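Local coordinates for protein peptidase M28 (Shewanella amazonensis SB2B, PDB 3IIB) that probably acts as a zinc-dependent carboxypeptidase or dipeptidase of family M28, with two zinc ions at its active site, at residues Asp331-Trp342 against Val387-Phe398. Sequence-based numbering, arbitrary orientation.
With ZN (zinc ion), chain C.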
loop_
_atom_site.group_PDB
_atom_site.type_symbol
_atom_site.label_atom_id
_atom_site.label_comp_id
_atom_site.label_asym_id
_atom_site.label_seq_id
_atom_site.Cartn_x
_atom_site.Cartn_y
_atom_site.Cartn_z
ATOM N N ASP A 331 7.387 14.840 -16.145
ATOM C CA ASP A 331 6.881 14.849 -14.747
ATOM C C ASP A 331 5.496 14.192 -14.701
ATOM O O ASP A 331 4.539 14.770 -14.210
ATOM C CB ASP A 331 6.791 16.254 -14.188
ATOM C CG ASP A 331 6.406 16.256 -12.729
ATOM O OD1 ASP A 331 6.772 15.293 -12.045
ATOM O OD2 ASP A 331 5.791 17.213 -12.257
ATOM N N PHE A 332 5.426 12.982 -15.214
ATOM C CA PHE A 332 4.233 12.145 -15.057
ATOM C C PHE A 332 4.659 10.690 -14.896
ATOM O O PHE A 332 4.075 9.780 -15.482
ATOM C CB PHE A 332 3.281 12.403 -16.216
ATOM C CG PHE A 332 1.865 11.982 -15.961
ATOM C CD1 PHE A 332 1.340 11.907 -14.680
ATOM C CD2 PHE A 332 1.027 11.675 -17.031
ATOM C CE1 PHE A 332 0.053 11.539 -14.486
ATOM C CE2 PHE A 332 -0.307 11.336 -16.820
ATOM C CZ PHE A 332 -0.788 11.251 -15.553
ATOM N N GLY A 333 5.669 10.493 -14.049
ATOM C CA GLY A 333 6.144 9.159 -13.660
ATOM C C GLY A 333 7.003 8.513 -14.715
ATOM O O GLY A 333 7.795 9.193 -15.357
ATOM N N ALA A 334 6.870 7.189 -14.841
ATOM C CA ALA A 334 7.719 6.368 -15.728
ATOM C C ALA A 334 6.930 5.636 -16.794
ATOM O O ALA A 334 7.526 4.895 -17.568
ATOM C CB ALA A 334 8.548 5.364 -14.922
ATOM N N GLY A 335 5.611 5.878 -16.866
ATOM C CA GLY A 335 4.776 5.217 -17.876
ATOM C C GLY A 335 5.178 5.615 -19.285
ATOM O O GLY A 335 5.643 6.720 -19.491
ATOM N N PRO A 336 4.962 4.735 -20.283
ATOM C CA PRO A 336 5.473 5.081 -21.611
ATOM C C PRO A 336 4.725 6.255 -22.241
ATOM O O PRO A 336 3.519 6.484 -21.977
ATOM C CB PRO A 336 5.262 3.796 -22.438
ATOM C CG PRO A 336 4.353 2.977 -21.652
ATOM C CD PRO A 336 4.323 3.420 -20.243
ATOM N N ILE A 337 5.443 6.963 -23.104
ATOM C CA ILE A 337 4.901 8.022 -23.919
ATOM C C ILE A 337 4.090 7.440 -25.071
ATOM O O ILE A 337 4.560 6.551 -25.788
ATOM C CB ILE A 337 6.029 8.956 -24.453
ATOM C CG1 ILE A 337 6.657 9.659 -23.264
ATOM C CG2 ILE A 337 5.454 9.997 -25.443
ATOM C CD1 ILE A 337 8.024 10.230 -23.513
ATOM N N TYR A 338 2.887 7.974 -25.250
ATOM C CA TYR A 338 1.958 7.524 -26.325
ATOM C C TYR A 338 1.590 8.601 -27.358
ATOM O O TYR A 338 0.996 8.284 -28.389
ATOM C CB TYR A 338 0.657 6.930 -25.725
ATOM C CG TYR A 338 -0.152 7.921 -24.904
ATOM C CD1 TYR A 338 -1.113 8.732 -25.493
ATOM C CD2 TYR A 338 0.061 8.059 -23.535
ATOM C CE1 TYR A 338 -1.844 9.661 -24.722
ATOM C CE2 TYR A 338 -0.671 8.939 -22.769
ATOM C CZ TYR A 338 -1.600 9.761 -23.366
ATOM O OH TYR A 338 -2.304 10.662 -22.561
ATOM N N GLN A 339 1.990 9.835 -27.117
ATOM C CA GLN A 339 1.626 10.956 -27.993
ATOM C C GLN A 339 2.542 12.135 -27.666
ATOM O O GLN A 339 2.912 12.346 -26.490
ATOM C CB GLN A 339 0.158 11.344 -27.768
ATOM C CG GLN A 339 -0.380 12.398 -28.740
ATOM C CD GLN A 339 -1.897 12.468 -28.666
ATOM O OE1 GLN A 339 -2.547 11.429 -28.682
ATOM N NE2 GLN A 339 -2.465 13.683 -28.605
ATOM N N ILE A 340 2.906 12.903 -28.701
ATOM C CA ILE A 340 3.528 14.204 -28.476
ATOM C C ILE A 340 2.613 15.307 -28.970
ATOM O O ILE A 340 2.255 15.362 -30.136
ATOM C CB ILE A 340 4.930 14.322 -29.108
ATOM C CG1 ILE A 340 5.853 13.256 -28.539
ATOM C CG2 ILE A 340 5.502 15.796 -28.912
ATOM C CD1 ILE A 340 7.220 13.136 -29.216
ATOM N N ASP A 341 2.196 16.162 -28.035
ATOM C CA ASP A 341 1.471 17.368 -28.355
ATOM C C ASP A 341 2.446 18.563 -28.363
ATOM O O ASP A 341 3.470 18.559 -27.651
ATOM C CB ASP A 341 0.342 17.596 -27.348
ATOM C CG ASP A 341 -0.736 16.562 -27.416
ATOM O OD1 ASP A 341 -1.062 16.041 -28.509
ATOM O OD2 ASP A 341 -1.316 16.260 -26.340
ATOM N N TRP A 342 2.082 19.586 -29.151
ATOM C CA TRP A 342 2.959 20.731 -29.417
ATOM C C TRP A 342 2.343 22.033 -29.008
ATOM O O TRP A 342 1.127 22.166 -28.899
ATOM C CB TRP A 342 3.315 20.809 -30.916
ATOM C CG TRP A 342 3.945 19.566 -31.432
ATOM C CD1 TRP A 342 3.303 18.489 -32.001
ATOM C CD2 TRP A 342 5.329 19.216 -31.368
ATOM N NE1 TRP A 342 4.218 17.524 -32.337
ATOM C CE2 TRP A 342 5.465 17.945 -31.938
ATOM C CE3 TRP A 342 6.473 19.859 -30.910
ATOM C CZ2 TRP A 342 6.682 17.322 -32.055
ATOM C CZ3 TRP A 342 7.684 19.238 -31.048
ATOM C CH2 TRP A 342 7.790 17.998 -31.597
ATOM N N VAL A 387 6.818 24.885 -26.691
ATOM C CA VAL A 387 6.960 23.741 -25.848
ATOM C C VAL A 387 6.342 22.520 -26.519
ATOM O O VAL A 387 5.648 22.637 -27.516
ATOM C CB VAL A 387 6.309 23.941 -24.435
ATOM C CG1 VAL A 387 7.031 25.085 -23.650
ATOM C CG2 VAL A 387 4.786 24.135 -24.524
ATOM N N ALA A 388 6.660 21.351 -25.955
ATOM C CA ALA A 388 5.980 20.101 -26.262
ATOM C C ALA A 388 5.560 19.423 -24.961
ATOM O O ALA A 388 6.188 19.625 -23.900
ATOM C CB ALA A 388 6.895 19.168 -27.094
ATOM N N SER A 389 4.479 18.650 -25.041
ATOM C CA SER A 389 4.043 17.768 -23.958
ATOM C C SER A 389 4.145 16.356 -24.507
ATOM O O SER A 389 3.394 15.952 -25.419
ATOM C CB SER A 389 2.611 18.062 -23.546
ATOM O OG SER A 389 2.509 19.275 -22.810
ATOM N N LEU A 390 5.079 15.610 -23.942
ATOM C CA LEU A 390 5.326 14.244 -24.329
ATOM C C LEU A 390 4.486 13.416 -23.349
ATOM O O LEU A 390 4.836 13.231 -22.167
ATOM C CB LEU A 390 6.830 13.944 -24.254
ATOM C CG LEU A 390 7.662 14.663 -25.337
ATOM C CD1 LEU A 390 8.137 16.030 -24.802
ATOM C CD2 LEU A 390 8.867 13.861 -25.761
ATOM N N ARG A 391 3.354 12.950 -23.852
ATOM C CA ARG A 391 2.279 12.462 -22.984
ATOM C C ARG A 391 2.614 11.062 -22.490
ATOM O O ARG A 391 2.716 10.150 -23.288
ATOM C CB ARG A 391 0.988 12.407 -23.770
ATOM C CG ARG A 391 0.512 13.762 -24.325
ATOM C CD ARG A 391 0.148 14.740 -23.225
ATOM N NE ARG A 391 -0.418 15.983 -23.763
ATOM C CZ ARG A 391 -0.716 17.062 -23.040
ATOM N NH1 ARG A 391 -0.488 17.089 -21.719
ATOM N NH2 ARG A 391 -1.237 18.133 -23.643
ATOM N N GLN A 392 2.722 10.899 -21.164
ATOM C CA GLN A 392 2.963 9.604 -20.542
ATOM C C GLN A 392 1.669 8.954 -20.118
ATOM O O GLN A 392 0.751 9.655 -19.713
ATOM C CB GLN A 392 3.805 9.772 -19.289
ATOM C CG GLN A 392 5.228 10.253 -19.550
ATOM C CD GLN A 392 6.011 10.356 -18.298
ATOM O OE1 GLN A 392 5.991 11.399 -17.586
ATOM N NE2 GLN A 392 6.691 9.274 -17.965
ATOM N N ASP A 393 1.645 7.623 -20.170
ATOM C CA ASP A 393 0.549 6.828 -19.600
ATOM C C ASP A 393 0.648 6.868 -18.073
ATOM O O ASP A 393 1.553 6.271 -17.469
ATOM C CB ASP A 393 0.572 5.390 -20.106
ATOM C CG ASP A 393 -0.629 4.565 -19.625
ATOM O OD1 ASP A 393 -1.167 4.789 -18.523
ATOM O OD2 ASP A 393 -1.044 3.676 -20.386
ATOM N N GLY A 394 -0.266 7.612 -17.454
ATOM C CA GLY A 394 -0.286 7.718 -16.012
ATOM C C GLY A 394 -1.434 6.978 -15.351
ATOM O O GLY A 394 -1.922 7.393 -14.257
ATOM N N SER A 395 -1.915 5.915 -15.982
ATOM C CA SER A 395 -3.074 5.179 -15.411
ATOM C C SER A 395 -2.843 4.746 -13.968
ATOM O O SER A 395 -3.784 4.757 -13.181
ATOM C CB SER A 395 -3.400 3.932 -16.226
ATOM O OG SER A 395 -3.837 4.306 -17.514
ATOM N N ASP A 396 -1.602 4.354 -13.637
ATOM C CA ASP A 396 -1.267 3.908 -12.276
ATOM C C ASP A 396 -0.582 4.988 -11.418
ATOM O O ASP A 396 -0.331 4.764 -10.246
ATOM C CB ASP A 396 -0.411 2.640 -12.302
ATOM C CG ASP A 396 0.987 2.866 -12.860
ATOM O OD1 ASP A 396 1.185 3.849 -13.640
ATOM O OD2 ASP A 396 1.883 2.021 -12.557
ATOM N N TYR A 397 -0.323 6.162 -11.989
ATOM C CA TYR A 397 0.521 7.167 -11.328
ATOM C C TYR A 397 -0.056 7.629 -9.997
ATOM O O TYR A 397 0.673 7.741 -9.002
ATOM C CB TYR A 397 0.677 8.351 -12.272
ATOM C CG TYR A 397 1.558 9.468 -11.793
ATOM C CD1 TYR A 397 2.939 9.356 -11.833
ATOM C CD2 TYR A 397 0.995 10.662 -11.344
ATOM C CE1 TYR A 397 3.749 10.427 -11.442
ATOM C CE2 TYR A 397 1.802 11.712 -10.904
ATOM C CZ TYR A 397 3.174 11.584 -10.986
ATOM O OH TYR A 397 3.990 12.610 -10.594
ATOM N N PHE A 398 -1.352 7.884 -9.967
ATOM C CA PHE A 398 -1.992 8.370 -8.743
ATOM C C PHE A 398 -2.320 7.288 -7.727
ATOM O O PHE A 398 -2.895 7.579 -6.662
ATOM C CB PHE A 398 -3.186 9.282 -9.088
ATOM C CG PHE A 398 -2.761 10.557 -9.811
ATOM C CD1 PHE A 398 -2.049 11.543 -9.132
ATOM C CD2 PHE A 398 -2.972 10.711 -11.148
ATOM C CE1 PHE A 398 -1.620 12.672 -9.761
ATOM C CE2 PHE A 398 -2.553 11.843 -11.789
ATOM C CZ PHE A 398 -1.846 12.832 -11.091
HETATM ZN ZN ZN C . 5.931 16.078 -10.232
HETATM O O HOH W 1 6.215 12.586 -12.025
HETATM O O HOH W 2 5.589 13.897 -18.405
HETATM O O HOH W 3 3.800 15.323 -10.975
HETATM O O HOH W 4 3.313 7.281 -15.562
HETATM O O HOH W 5 -0.722 11.887 -20.433
HETATM O O HOH W 6 4.973 17.130 -8.905
#
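Q392 inserts its amide into the loop 331-335, and both ends of that amide are engaged. Q392 NE2 donates to G333 O (2.8 Å), approaching from above the carbonyl plane, and to G335 O (3.2 Å), here on an in-plane lone pair. Q392 OE1 accepts weakly from F332 N (2.9 Å, bent to 123°) and also accepts a hydrogen bond from a water, which itself accepts from D331 N. With the amide gone, as with an alanine here, G333 O would probably lose this donor and the turn be less firmly held, although N419 also bonds G335 O. Beyond this loop, strands 337-342 and 387-392 run antiparallel (axes at 160°), pairing Y338 N with R391 O and S389 N with D341 O. R391, bent at chi2 (-65°), forms a salt bridge from NE to D341 OD2 (2.7 Å), which lies near the guanidinium plane and is met on its anti side; D341 OD1 accepts from Q339 NE2 (2.7 Å). F332 turns its ring edge onto the face of Y397, while Y397 OH shares a water with D331 OD1. D331 binds zinc through both OD1 (2.1 Å) and OD2, with H257 and D269 completing the protein ligands. The bonding is consistent with a second-shell role for Q392, steadying the backbone beside D331.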